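Local coordinates for bifunctional protein PutA (Bdellovibrio bacteriovorus, PDB 5UR2) that probably carries out both steps of proline breakdown to glutamate, combining proline dehydrogenase with an NAD-dependent L-glutamate gamma-semialdehyde dehydrogenase, at residues B[544-549]-B[629-634]; B[656-661]-B[963-968]; B[649-654]-B[713-718]; B[556-561]-B[607-612]. One frame throughout, in Å; residues are numbered along the deposited sequence.

Interaction 1: residues B[544-549]-B[629-634]; sequences TAYKTW and YKSRGV
Tyr-546 spans the gap from helix 532-549 to strand 623-638 with its ring, and it meets Ser-631 and Gly-633 by two different kinds of interaction. The polar one joins hydroxyl to hydroxyl: Tyr-546 OH and Ser-631 OG are 2.8 Å apart, and either could donate. Serine comes to the edge of the phenol, with its CB in the ring plane and Ser-631 OG 3.4 Å from Tyr-546 CE1. Its OG sits between its own backbone N and carbonyl carbon (chi1 57°), turned to the phenol. The second interaction is CH-pi. Gly-633 CA lies over the centre of the Tyr-546 ring, 3.6 Å from the centroid and 13° off the normal, so the main chain lies against the aromatic face. With CG anti to the backbone N (chi1 176°), the Tyr-546 ring stands out from the helix. Arg-632, between the two partners in sequence, has its CB pointing away from the helix; its guanidinium forms a salt bridge with Glu-966 and hydrogen bonds, one of them to Thr-712 O. In the fold, the contact lays a helix of the aldehyde dehydrogenase module on a central strand of its Rossmann-type sheet, where Tyr-546 also touches Thr-661. A polar bond at the rim and a CH-pi contact over one face thus hold one tyrosine against main chain and side chain alike.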
loop_
_atom_site.group_PDB
_atom_site.type_symbol
_atom_site.label_atom_id
_atom_site.label_comp_id
_atom_site.label_asym_id
_atom_site.label_seq_id
_atom_site.Cartn_x
_atom_site.Cartn_y
_atom_site.Cartn_z
ATOM N N THR B 544 15.842 -1.846 -27.064
ATOM C CA THR B 544 16.067 -0.501 -27.588
ATOM C C THR B 544 14.938 0.428 -27.164
ATOM O O THR B 544 15.175 1.550 -26.697
ATOM C CB THR B 544 16.177 -0.538 -29.114
ATOM O OG1 THR B 544 17.362 -1.227 -29.482
ATOM C CG2 THR B 544 16.227 0.872 -29.710
ATOM N N ALA B 545 13.695 -0.037 -27.314
ATOM C CA ALA B 545 12.553 0.785 -26.945
ATOM C C ALA B 545 12.545 1.106 -25.449
ATOM O O ALA B 545 12.176 2.219 -25.058
ATOM C CB ALA B 545 11.260 0.079 -27.350
ATOM N N TYR B 546 13.001 0.175 -24.608
ATOM C CA TYR B 546 12.949 0.406 -23.166
ATOM C C TYR B 546 13.735 1.649 -22.761
ATOM O O TYR B 546 13.345 2.344 -21.817
ATOM C CB TYR B 546 13.458 -0.828 -22.421
ATOM C CG TYR B 546 13.526 -0.635 -20.930
ATOM C CD1 TYR B 546 12.370 -0.486 -20.178
ATOM C CD2 TYR B 546 14.752 -0.587 -20.276
ATOM C CE1 TYR B 546 12.425 -0.279 -18.813
ATOM C CE2 TYR B 546 14.825 -0.405 -18.911
ATOM C CZ TYR B 546 13.655 -0.246 -18.181
ATOM O OH TYR B 546 13.712 -0.048 -16.823
ATOM N N LYS B 547 14.808 1.961 -23.495
ATOM C CA LYS B 547 15.681 3.091 -23.171
ATOM C C LYS B 547 14.923 4.419 -23.140
ATOM O O LYS B 547 15.219 5.287 -22.309
ATOM C CB LYS B 547 16.824 3.150 -24.193
ATOM C CG LYS B 547 17.821 4.258 -23.984
ATOM C CD LYS B 547 18.798 4.356 -25.156
ATOM C CE LYS B 547 19.985 5.267 -24.820
ATOM N NZ LYS B 547 20.621 4.881 -23.522
ATOM N N THR B 548 13.938 4.597 -24.021
ATOM C CA THR B 548 13.132 5.813 -24.006
ATOM C C THR B 548 11.767 5.621 -23.356
ATOM O O THR B 548 11.259 6.550 -22.719
ATOM C CB THR B 548 12.952 6.366 -25.431
ATOM O OG1 THR B 548 12.471 5.327 -26.299
ATOM C CG2 THR B 548 14.273 6.926 -25.980
ATOM N N TRP B 549 11.155 4.447 -23.499
ATOM C CA TRP B 549 9.832 4.234 -22.923
ATOM C C TRP B 549 9.849 4.338 -21.402
ATOM O O TRP B 549 8.868 4.789 -20.808
ATOM C CB TRP B 549 9.294 2.872 -23.354
ATOM C CG TRP B 549 7.981 2.457 -22.708
ATOM C CD1 TRP B 549 7.810 1.509 -21.736
ATOM C CD2 TRP B 549 6.673 2.972 -22.997
ATOM N NE1 TRP B 549 6.486 1.407 -21.404
ATOM C CE2 TRP B 549 5.766 2.295 -22.166
ATOM C CE3 TRP B 549 6.181 3.934 -23.880
ATOM C CZ2 TRP B 549 4.396 2.542 -22.202
ATOM C CZ3 TRP B 549 4.822 4.187 -23.896
ATOM C CH2 TRP B 549 3.947 3.487 -23.073
ATOM N N TYR B 629 8.847 3.908 -7.150
ATOM C CA TYR B 629 8.952 2.691 -7.941
ATOM C C TYR B 629 9.599 2.999 -9.287
ATOM O O TYR B 629 9.376 4.072 -9.863
ATOM C CB TYR B 629 7.581 2.032 -8.147
ATOM C CG TYR B 629 7.051 1.513 -6.843
ATOM C CD1 TYR B 629 7.452 0.276 -6.349
ATOM C CD2 TYR B 629 6.207 2.290 -6.068
ATOM C CE1 TYR B 629 6.990 -0.185 -5.121
ATOM C CE2 TYR B 629 5.747 1.843 -4.846
ATOM C CZ TYR B 629 6.135 0.612 -4.384
ATOM O OH TYR B 629 5.662 0.192 -3.173
ATOM N N LYS B 630 10.414 2.047 -9.754
ATOM C CA LYS B 630 11.097 2.056 -11.042
ATOM C C LYS B 630 10.643 0.865 -11.883
ATOM O O LYS B 630 10.271 -0.180 -11.348
ATOM C CB LYS B 630 12.624 1.957 -10.872
ATOM C CG LYS B 630 13.323 3.153 -10.177
ATOM C CD LYS B 630 14.786 2.752 -9.881
ATOM C CE LYS B 630 15.671 3.897 -9.337
ATOM N NZ LYS B 630 15.815 5.020 -10.295
ATOM N N SER B 631 10.711 1.011 -13.207
ATOM C CA SER B 631 10.502 -0.130 -14.082
ATOM C C SER B 631 11.711 -1.064 -14.017
ATOM O O SER B 631 12.773 -0.702 -13.510
ATOM C CB SER B 631 10.260 0.341 -15.512
ATOM O OG SER B 631 11.340 1.126 -15.952
ATOM N N ARG B 632 11.550 -2.280 -14.544
ATOM C CA ARG B 632 12.614 -3.294 -14.513
ATOM C C ARG B 632 13.312 -3.525 -15.853
ATOM O O ARG B 632 14.530 -3.692 -15.878
ATOM C CB ARG B 632 12.065 -4.639 -14.004
ATOM C CG ARG B 632 11.387 -4.584 -12.640
ATOM C CD ARG B 632 11.182 -5.981 -12.007
ATOM N NE ARG B 632 12.415 -6.490 -11.394
ATOM C CZ ARG B 632 13.090 -7.557 -11.813
ATOM N NH1 ARG B 632 12.651 -8.263 -12.844
ATOM N NH2 ARG B 632 14.205 -7.927 -11.189
ATOM N N GLY B 633 12.595 -3.570 -16.969
ATOM C CA GLY B 633 13.241 -3.829 -18.261
ATOM C C GLY B 633 12.303 -4.586 -19.190
ATOM O O GLY B 633 11.089 -4.434 -19.105
ATOM N N VAL B 634 12.884 -5.419 -20.057
ATOM C CA VAL B 634 12.085 -6.170 -21.019
ATOM C C VAL B 634 11.332 -7.275 -20.293
ATOM O O VAL B 634 11.923 -8.046 -19.524
ATOM C CB VAL B 634 12.964 -6.745 -22.141
ATOM C CG1 VAL B 634 12.132 -7.655 -23.028
ATOM C CG2 VAL B 634 13.589 -5.611 -22.998
#

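Interaction 2: residues B[656-661]-B[963-968]; sequences AVAGNT and QYMEPA
Ala-658 presses its CB against the side chain of Met-965, 3.6 Å from Met-965 CG, with Met-965 SD also close. The alanine stands where helix 646-657 ends in a Schellman motif: Gly-659 follows with positive phi and donates its N to Ala-656 O at 2.8 Å, and the chain then leaves for strand 661-665 of the Rossmann-type sheet. Facing it across the contact, the chain enters strand 965-973, which pairs antiparallel with strand 623-638 of the same sheet. Tyr-964 adds a looser apolar touch, its CB 4.1 Å from Ala-658 CB. Its CB points to the turn, but the ring runs off to pack on Ala-654 and Ala-655, and its hydroxyl bonds Tyr-960 OH. The polar link comes from Asn-660, whose ND2 donates to Tyr-964 O at 2.9 Å, the N-H...O angle being 155°. The nitrogen lies in the carbonyl plane, on a lone pair, while the oxygen sits slightly out of the asparagine's amide plane. The Asn-660 side chain crosses that of Tyr-964 at about a right angle, and with CG beside its backbone N (chi1 -54°) the amide reaches across to the carbonyl. This buried amide is used at both ends: Asn-660 ND2 also bonds Ala-655 O in the last turn of the helix, and Asn-660 OD1 accepts from the backbone nitrogens of both Arg-632 and Gly-633.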
loop_
_atom_site.group_PDB
_atom_site.type_symbol
_atom_site.label_atom_id
_atom_site.label_comp_id
_atom_site.label_asym_id
_atom_site.label_seq_id
_atom_site.Cartn_x
_atom_site.Cartn_y
_atom_site.Cartn_z
ATOM N N ALA B 656 3.628 -2.910 -19.285
ATOM C CA ALA B 656 3.892 -1.703 -20.057
ATOM C C ALA B 656 3.561 -0.444 -19.266
ATOM O O ALA B 656 4.348 0.515 -19.271
ATOM C CB ALA B 656 3.116 -1.745 -21.375
ATOM N N VAL B 657 2.418 -0.423 -18.558
ATOM C CA VAL B 657 2.077 0.800 -17.837
ATOM C C VAL B 657 3.101 1.059 -16.742
ATOM O O VAL B 657 3.366 2.215 -16.394
ATOM C CB VAL B 657 0.643 0.760 -17.259
ATOM C CG1 VAL B 657 0.616 0.078 -15.874
ATOM C CG2 VAL B 657 0.093 2.171 -17.147
ATOM N N ALA B 658 3.729 0.002 -16.219
ATOM C CA ALA B 658 4.790 0.194 -15.238
ATOM C C ALA B 658 6.083 0.704 -15.853
ATOM O O ALA B 658 7.048 0.907 -15.112
ATOM C CB ALA B 658 5.072 -1.115 -14.495
ATOM N N GLY B 659 6.130 0.943 -17.162
ATOM C CA GLY B 659 7.334 1.434 -17.797
ATOM C C GLY B 659 8.215 0.363 -18.408
ATOM O O GLY B 659 9.343 0.666 -18.805
ATOM N N ASN B 660 7.773 -0.883 -18.430
ATOM C CA ASN B 660 8.553 -1.924 -19.086
ATOM C C ASN B 660 8.160 -2.044 -20.552
ATOM O O ASN B 660 7.087 -1.600 -20.966
ATOM C CB ASN B 660 8.364 -3.257 -18.371
ATOM C CG ASN B 660 8.659 -3.158 -16.888
ATOM O OD1 ASN B 660 9.834 -3.164 -16.471
ATOM N ND2 ASN B 660 7.599 -3.050 -16.076
ATOM N N THR B 661 9.037 -2.651 -21.342
ATOM C CA THR B 661 8.648 -3.068 -22.685
ATOM C C THR B 661 8.366 -4.568 -22.673
ATOM O O THR B 661 8.681 -5.272 -21.707
ATOM C CB THR B 661 9.711 -2.697 -23.729
ATOM O OG1 THR B 661 10.952 -3.332 -23.422
ATOM C CG2 THR B 661 9.925 -1.176 -23.733
ATOM N N GLN B 963 4.912 -6.000 -8.750
ATOM C CA GLN B 963 5.756 -7.116 -9.187
ATOM C C GLN B 963 6.507 -6.796 -10.476
ATOM O O GLN B 963 7.518 -7.444 -10.776
ATOM C CB GLN B 963 4.901 -8.367 -9.393
ATOM C CG GLN B 963 4.359 -9.003 -8.118
ATOM C CD GLN B 963 5.432 -9.766 -7.372
ATOM O OE1 GLN B 963 6.130 -9.210 -6.527
ATOM N NE2 GLN B 963 5.614 -11.035 -7.732
ATOM N N TYR B 964 6.003 -5.848 -11.264
ATOM C CA TYR B 964 6.638 -5.416 -12.498
ATOM C C TYR B 964 7.581 -4.238 -12.286
ATOM O O TYR B 964 8.049 -3.659 -13.269
ATOM C CB TYR B 964 5.567 -5.043 -13.535
ATOM C CG TYR B 964 4.737 -6.232 -13.970
ATOM C CD1 TYR B 964 3.611 -6.630 -13.251
ATOM C CD2 TYR B 964 5.097 -6.967 -15.090
ATOM C CE1 TYR B 964 2.854 -7.731 -13.653
ATOM C CE2 TYR B 964 4.356 -8.048 -15.506
ATOM C CZ TYR B 964 3.237 -8.429 -14.790
ATOM O OH TYR B 964 2.536 -9.524 -15.237
ATOM N N MET B 965 7.888 -3.897 -11.031
ATOM C CA MET B 965 8.661 -2.708 -10.698
ATOM C C MET B 965 9.689 -3.064 -9.631
ATOM O O MET B 965 9.696 -4.177 -9.098
ATOM C CB MET B 965 7.740 -1.552 -10.238
ATOM C CG MET B 965 6.783 -1.127 -11.338
ATOM S SD MET B 965 5.786 0.347 -10.991
ATOM C CE MET B 965 4.982 -0.141 -9.481
ATOM N N GLU B 966 10.603 -2.123 -9.374
ATOM C CA GLU B 966 11.552 -2.152 -8.276
ATOM C C GLU B 966 11.274 -0.990 -7.336
ATOM O O GLU B 966 11.085 0.144 -7.793
ATOM C CB GLU B 966 13.022 -2.055 -8.753
ATOM C CG GLU B 966 13.574 -3.279 -9.450
ATOM C CD GLU B 966 13.739 -4.436 -8.520
ATOM O OE1 GLU B 966 14.074 -4.198 -7.329
ATOM O OE2 GLU B 966 13.523 -5.587 -8.974
ATOM N N PRO B 967 11.270 -1.228 -6.032
ATOM C CA PRO B 967 11.192 -0.113 -5.085
ATOM C C PRO B 967 12.526 0.605 -5.020
ATOM O O PRO B 967 13.587 -0.007 -5.175
ATOM C CB PRO B 967 10.888 -0.807 -3.754
ATOM C CG PRO B 967 11.646 -2.148 -3.897
ATOM C CD PRO B 967 11.501 -2.530 -5.356
ATOM N N ALA B 968 12.470 1.912 -4.782
ATOM C CA ALA B 968 13.684 2.697 -4.635
ATOM C C ALA B 968 13.445 3.831 -3.643
ATOM O O ALA B 968 12.308 4.197 -3.344
ATOM C CB ALA B 968 14.158 3.253 -5.985
#

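Interaction 3: residues B[649-654]-B[713-718]; sequences AGMVTA and TIAFTG
Met-651 alone carries the helix side of this contact, reaching Ala-715 and Thr-717 from a helix that runs nearly antiparallel to strand 713-717, their axes 9.6 Å apart and their directions 166° apart. Its CB points to the strand. Its CG lies beside the backbone N (chi1 -66°) and the chain is extended beyond it, so the thioether runs out over the strand. Met-651 CG lies 4.0 Å from Ala-715 CB, and farther out the methyl drops onto the backbone, with Met-651 CE 3.7 Å from Phe-716 C. The same methyl ends tightly packed against the hydroxyl, Met-651 CE to Thr-717 OG1 being 3.1 Å. This is a helix laid over a Rossmann-type sheet in the dehydrogenase module: strand 711-717 pairs in parallel with strands 623-638 and 742-746. Ala-715 and Thr-717 face the helix, whereas Phe-716 turns to the far side, onto Val-722 and Ile-726 of helix 720-730. Gly-718, just past the strand, begins the Gly-X-X-X-X-Gly sequence that in related enzymes lies at the NAD site. The side chain of Thr-717 lies about 3 Å from that of Glu-746 and about 5 Å from that of Cys-780 (nearest atoms), both predicted catalytic residues. Farther along the helix, Thr-653 donates its OG1 to Ala-649 O at 2.8 Å, tilted 32° from the carbonyl plane; Thr-653 N bonds the same oxygen from the opposite face. Ala-654 packs on Tyr-604 of helix 587-611 and on Leu-961.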
loop_
_atom_site.group_PDB
_atom_site.type_symbol
_atom_site.label_atom_id
_atom_site.label_comp_id
_atom_site.label_asym_id
_atom_site.label_seq_id
_atom_site.Cartn_x
_atom_site.Cartn_y
_atom_site.Cartn_z
ATOM N N ALA B 649 -3.970 -9.513 -21.937
ATOM C CA ALA B 649 -4.004 -8.047 -21.832
ATOM C C ALA B 649 -3.571 -7.556 -20.450
ATOM O O ALA B 649 -2.867 -6.542 -20.332
ATOM C CB ALA B 649 -5.395 -7.514 -22.159
ATOM N N GLY B 650 -3.997 -8.245 -19.390
ATOM C CA GLY B 650 -3.580 -7.853 -18.046
ATOM C C GLY B 650 -2.069 -7.913 -17.856
ATOM O O GLY B 650 -1.467 -7.018 -17.257
ATOM N N MET B 651 -1.438 -8.991 -18.328
ATOM C CA MET B 651 0.020 -9.091 -18.233
ATOM C C MET B 651 0.689 -7.975 -19.030
ATOM O O MET B 651 1.585 -7.287 -18.526
ATOM C CB MET B 651 0.495 -10.461 -18.737
ATOM C CG MET B 651 0.071 -11.672 -17.898
ATOM S SD MET B 651 0.384 -13.217 -18.821
ATOM C CE MET B 651 0.537 -14.408 -17.501
ATOM N N VAL B 652 0.229 -7.748 -20.266
ATOM C CA VAL B 652 0.883 -6.783 -21.152
ATOM C C VAL B 652 0.710 -5.357 -20.633
ATOM O O VAL B 652 1.665 -4.565 -20.635
ATOM C CB VAL B 652 0.353 -6.923 -22.595
ATOM C CG1 VAL B 652 0.874 -5.780 -23.488
ATOM C CG2 VAL B 652 0.793 -8.232 -23.193
ATOM N N THR B 653 -0.518 -4.983 -20.234
ATOM C CA THR B 653 -0.735 -3.605 -19.798
ATOM C C THR B 653 -0.083 -3.341 -18.449
ATOM O O THR B 653 0.433 -2.238 -18.213
ATOM C CB THR B 653 -2.224 -3.252 -19.736
ATOM O OG1 THR B 653 -2.908 -4.156 -18.862
ATOM C CG2 THR B 653 -2.853 -3.296 -21.101
ATOM N N ALA B 654 -0.102 -4.326 -17.541
ATOM C CA ALA B 654 0.577 -4.124 -16.262
ATOM C C ALA B 654 2.061 -3.876 -16.486
ATOM O O ALA B 654 2.617 -2.895 -15.987
ATOM C CB ALA B 654 0.374 -5.323 -15.329
ATOM N N THR B 713 11.803 -9.873 -16.377
ATOM C CA THR B 713 10.583 -10.314 -15.738
ATOM C C THR B 713 9.861 -11.265 -16.678
ATOM O O THR B 713 9.765 -10.996 -17.882
ATOM C CB THR B 713 9.721 -9.086 -15.411
ATOM O OG1 THR B 713 10.519 -8.169 -14.653
ATOM C CG2 THR B 713 8.454 -9.460 -14.641
ATOM N N ILE B 714 9.368 -12.378 -16.138
ATOM C CA ILE B 714 8.614 -13.364 -16.915
ATOM C C ILE B 714 7.233 -13.509 -16.289
ATOM O O ILE B 714 7.121 -13.886 -15.117
ATOM C CB ILE B 714 9.334 -14.723 -16.961
ATOM C CG1 ILE B 714 10.724 -14.564 -17.601
ATOM C CG2 ILE B 714 8.488 -15.725 -17.716
ATOM C CD1 ILE B 714 11.717 -15.692 -17.246
ATOM N N ALA B 715 6.183 -13.218 -17.061
ATOM C CA ALA B 715 4.808 -13.469 -16.639
ATOM C C ALA B 715 4.293 -14.658 -17.435
ATOM O O ALA B 715 4.200 -14.596 -18.668
ATOM C CB ALA B 715 3.920 -12.240 -16.843
ATOM N N PHE B 716 4.007 -15.750 -16.738
ATOM C CA PHE B 716 3.559 -16.990 -17.349
ATOM C C PHE B 716 2.362 -17.514 -16.591
ATOM O O PHE B 716 2.407 -17.642 -15.366
ATOM C CB PHE B 716 4.641 -18.079 -17.362
ATOM C CG PHE B 716 4.085 -19.459 -17.592
ATOM C CD1 PHE B 716 3.770 -19.895 -18.874
ATOM C CD2 PHE B 716 3.840 -20.310 -16.515
ATOM C CE1 PHE B 716 3.240 -21.165 -19.088
ATOM C CE2 PHE B 716 3.303 -21.575 -16.711
ATOM C CZ PHE B 716 3.006 -22.008 -18.004
ATOM N N THR B 717 1.305 -17.827 -17.321
ATOM C CA THR B 717 0.152 -18.511 -16.756
ATOM C C THR B 717 -0.163 -19.727 -17.608
ATOM O O THR B 717 -0.354 -19.606 -18.822
ATOM C CB THR B 717 -1.046 -17.576 -16.656
ATOM O OG1 THR B 717 -0.767 -16.588 -15.655
ATOM C CG2 THR B 717 -2.298 -18.359 -16.295
ATOM N N GLY B 718 -0.193 -20.888 -16.971
ATOM C CA GLY B 718 -0.352 -22.147 -17.676
ATOM C C GLY B 718 -0.188 -23.313 -16.725
ATOM O O GLY B 718 -0.523 -23.218 -15.536
#

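Interaction 4: residues B[556-561]-B[607-612]; sequences QRAALV and HMRELQ
An antiparallel helix pair of the aldehyde dehydrogenase module, helices 554-570 and 587-611, closes here on Ala-558 and Arg-609, with the segment axes 9.8 Å apart and their directions 172° apart. The arginine lays its guanidinium flat over the alanine: Ala-558 CB sits 3.5 Å above the plane, over its centre, at 3.5 Å from Arg-609 CZ. A chain extended from CG to NE carries the group across to the other helix. There it is held by salt bridges, Arg-609 NE to Glu-555 OE1 and Arg-609 NH1 to Asp-562 OD2, both acids belonging to helix 554-570. Two acids of one helix thus hold an arginine of its neighbour, with the small alanine under the flat group. On the more buried side, Met-608 SD lies at the edge of the Arg-557 guanidinium, near its plane, 3.8 Å from Arg-557 NH2. Met-608, whose CG is anti to the backbone N (chi1 -171°), bends to bring the sulfur there, and the two side chains meet at a slant. Arg-557 NE donates to Val-657 O, near the end of helix 646-657. Met-608 also packs on Val-657 and Leu-961.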
loop_
_atom_site.group_PDB
_atom_site.type_symbol
_atom_site.label_atom_id
_atom_site.label_comp_id
_atom_site.label_asym_id
_atom_site.label_seq_id
_atom_site.Cartn_x
_atom_site.Cartn_y
_atom_site.Cartn_z
ATOM N N GLN B 556 1.138 9.657 -19.196
ATOM C CA GLN B 556 1.048 9.390 -20.632
ATOM C C GLN B 556 1.008 7.890 -20.914
ATOM O O GLN B 556 0.325 7.448 -21.842
ATOM C CB GLN B 556 2.217 10.057 -21.364
ATOM C CG GLN B 556 2.163 11.579 -21.327
ATOM C CD GLN B 556 3.456 12.265 -21.800
ATOM O OE1 GLN B 556 4.078 11.878 -22.800
ATOM N NE2 GLN B 556 3.859 13.306 -21.066
ATOM N N ARG B 557 1.741 7.089 -20.138
ATOM C CA ARG B 557 1.642 5.642 -20.321
ATOM C C ARG B 557 0.254 5.147 -19.937
ATOM O O ARG B 557 -0.343 4.331 -20.652
ATOM C CB ARG B 557 2.722 4.912 -19.521
ATOM C CG ARG B 557 4.140 5.404 -19.790
ATOM C CD ARG B 557 5.200 4.423 -19.248
ATOM N NE ARG B 557 5.000 4.063 -17.846
ATOM C CZ ARG B 557 5.791 4.453 -16.857
ATOM N NH1 ARG B 557 6.833 5.232 -17.119
ATOM N NH2 ARG B 557 5.543 4.067 -15.611
ATOM N N ALA B 558 -0.288 5.672 -18.830
ATOM C CA ALA B 558 -1.635 5.306 -18.404
ATOM C C ALA B 558 -2.689 5.729 -19.428
ATOM O O ALA B 558 -3.676 5.010 -19.639
ATOM C CB ALA B 558 -1.937 5.926 -17.041
ATOM N N ALA B 559 -2.507 6.897 -20.062
ATOM C CA ALA B 559 -3.464 7.351 -21.072
ATOM C C ALA B 559 -3.468 6.431 -22.297
ATOM O O ALA B 559 -4.516 6.214 -22.918
ATOM C CB ALA B 559 -3.151 8.796 -21.476
ATOM N N LEU B 560 -2.302 5.895 -22.672
ATOM C CA LEU B 560 -2.256 4.922 -23.766
ATOM C C LEU B 560 -3.033 3.664 -23.403
ATOM O O LEU B 560 -3.777 3.122 -24.232
ATOM C CB LEU B 560 -0.801 4.579 -24.111
ATOM C CG LEU B 560 -0.105 5.646 -24.974
ATOM C CD1 LEU B 560 1.373 5.364 -25.197
ATOM C CD2 LEU B 560 -0.806 5.739 -26.327
ATOM N N VAL B 561 -2.907 3.216 -22.149
ATOM C CA VAL B 561 -3.634 2.040 -21.681
ATOM C C VAL B 561 -5.138 2.314 -21.611
ATOM O O VAL B 561 -5.963 1.429 -21.899
ATOM C CB VAL B 561 -3.056 1.587 -20.335
ATOM C CG1 VAL B 561 -3.938 0.486 -19.719
ATOM C CG2 VAL B 561 -1.655 1.089 -20.568
ATOM N N HIS B 607 -3.961 2.286 -11.015
ATOM C CA HIS B 607 -2.953 2.025 -9.985
ATOM C C HIS B 607 -1.653 2.773 -10.275
ATOM O O HIS B 607 -1.037 3.331 -9.359
ATOM C CB HIS B 607 -2.693 0.522 -9.867
ATOM C CG HIS B 607 -2.110 0.100 -8.554
ATOM N ND1 HIS B 607 -1.619 -1.172 -8.333
ATOM C CD2 HIS B 607 -1.949 0.776 -7.388
ATOM C CE1 HIS B 607 -1.179 -1.260 -7.090
ATOM N NE2 HIS B 607 -1.365 -0.091 -6.498
ATOM N N MET B 608 -1.227 2.799 -11.542
ATOM C CA MET B 608 0.010 3.494 -11.880
ATOM C C MET B 608 -0.107 4.976 -11.567
ATOM O O MET B 608 0.857 5.604 -11.109
ATOM C CB MET B 608 0.343 3.280 -13.359
ATOM C CG MET B 608 1.742 3.791 -13.795
ATOM S SD MET B 608 3.066 2.786 -13.030
ATOM C CE MET B 608 3.642 3.838 -11.685
ATOM N N ARG B 609 -1.299 5.540 -11.770
ATOM C CA ARG B 609 -1.530 6.938 -11.443
ATOM C C ARG B 609 -1.416 7.189 -9.950
ATOM O O ARG B 609 -0.972 8.273 -9.548
ATOM C CB ARG B 609 -2.893 7.378 -11.966
ATOM C CG ARG B 609 -2.919 7.532 -13.479
ATOM C CD ARG B 609 -4.325 7.886 -13.978
ATOM N NE ARG B 609 -4.243 8.351 -15.347
ATOM C CZ ARG B 609 -4.850 7.774 -16.380
ATOM N NH1 ARG B 609 -5.617 6.707 -16.195
ATOM N NH2 ARG B 609 -4.695 8.279 -17.603
ATOM N N GLU B 610 -1.762 6.198 -9.116
ATOM C CA GLU B 610 -1.482 6.332 -7.688
ATOM C C GLU B 610 0.011 6.179 -7.396
ATOM O O GLU B 610 0.588 6.980 -6.654
ATOM C CB GLU B 610 -2.283 5.317 -6.870
ATOM C CG GLU B 610 -3.781 5.492 -6.917
ATOM C CD GLU B 610 -4.501 4.403 -6.142
ATOM O OE1 GLU B 610 -4.728 3.309 -6.711
ATOM O OE2 GLU B 610 -4.818 4.636 -4.952
ATOM N N LEU B 611 0.651 5.138 -7.953
ATOM C CA LEU B 611 2.027 4.805 -7.580
ATOM C C LEU B 611 3.065 5.782 -8.150
ATOM O O LEU B 611 4.221 5.738 -7.725
ATOM C CB LEU B 611 2.344 3.365 -8.021
ATOM C CG LEU B 611 1.557 2.264 -7.277
ATOM C CD1 LEU B 611 1.830 0.894 -7.853
ATOM C CD2 LEU B 611 1.803 2.240 -5.779
ATOM N N GLN B 612 2.696 6.652 -9.102
ATOM C CA GLN B 612 3.636 7.656 -9.601
ATOM C C GLN B 612 3.975 8.689 -8.539
ATOM O O GLN B 612 4.978 9.393 -8.674
ATOM C CB GLN B 612 3.063 8.390 -10.822
ATOM C CG GLN B 612 1.959 9.423 -10.434
ATOM C CD GLN B 612 1.337 10.094 -11.651
ATOM O OE1 GLN B 612 2.043 10.611 -12.523
ATOM N NE2 GLN B 612 0.006 10.064 -11.727
#

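In the fold
Interactions 2, 3 and 4 are buried, interaction 1 partly so; 2 and 3 share helix 646-657. Interaction 3 uses its middle and reaches, through Thr-717, the predicted catalytic residues; interaction 2 uses its C-terminal turn. Tyr-964 joins them by packing on Ala-715. Interactions 1 and 2 meet at neighbouring strands 623-638 and 965-973, where Lys-630 O probably bonds Glu-966 N, and both reach the second subunit. Chemistry changes with place: apolar methionine contact in interaction 3, an amide-to-carbonyl hydrogen bond plus apolar packing in interaction 2, a hydroxyl pair with CH-pi in the more open interaction 1, and charged arginine packing in interaction 4, nested, along the chain, between the segments of interaction 1. Trp-549 packs on Arg-557, linking 1 to 4.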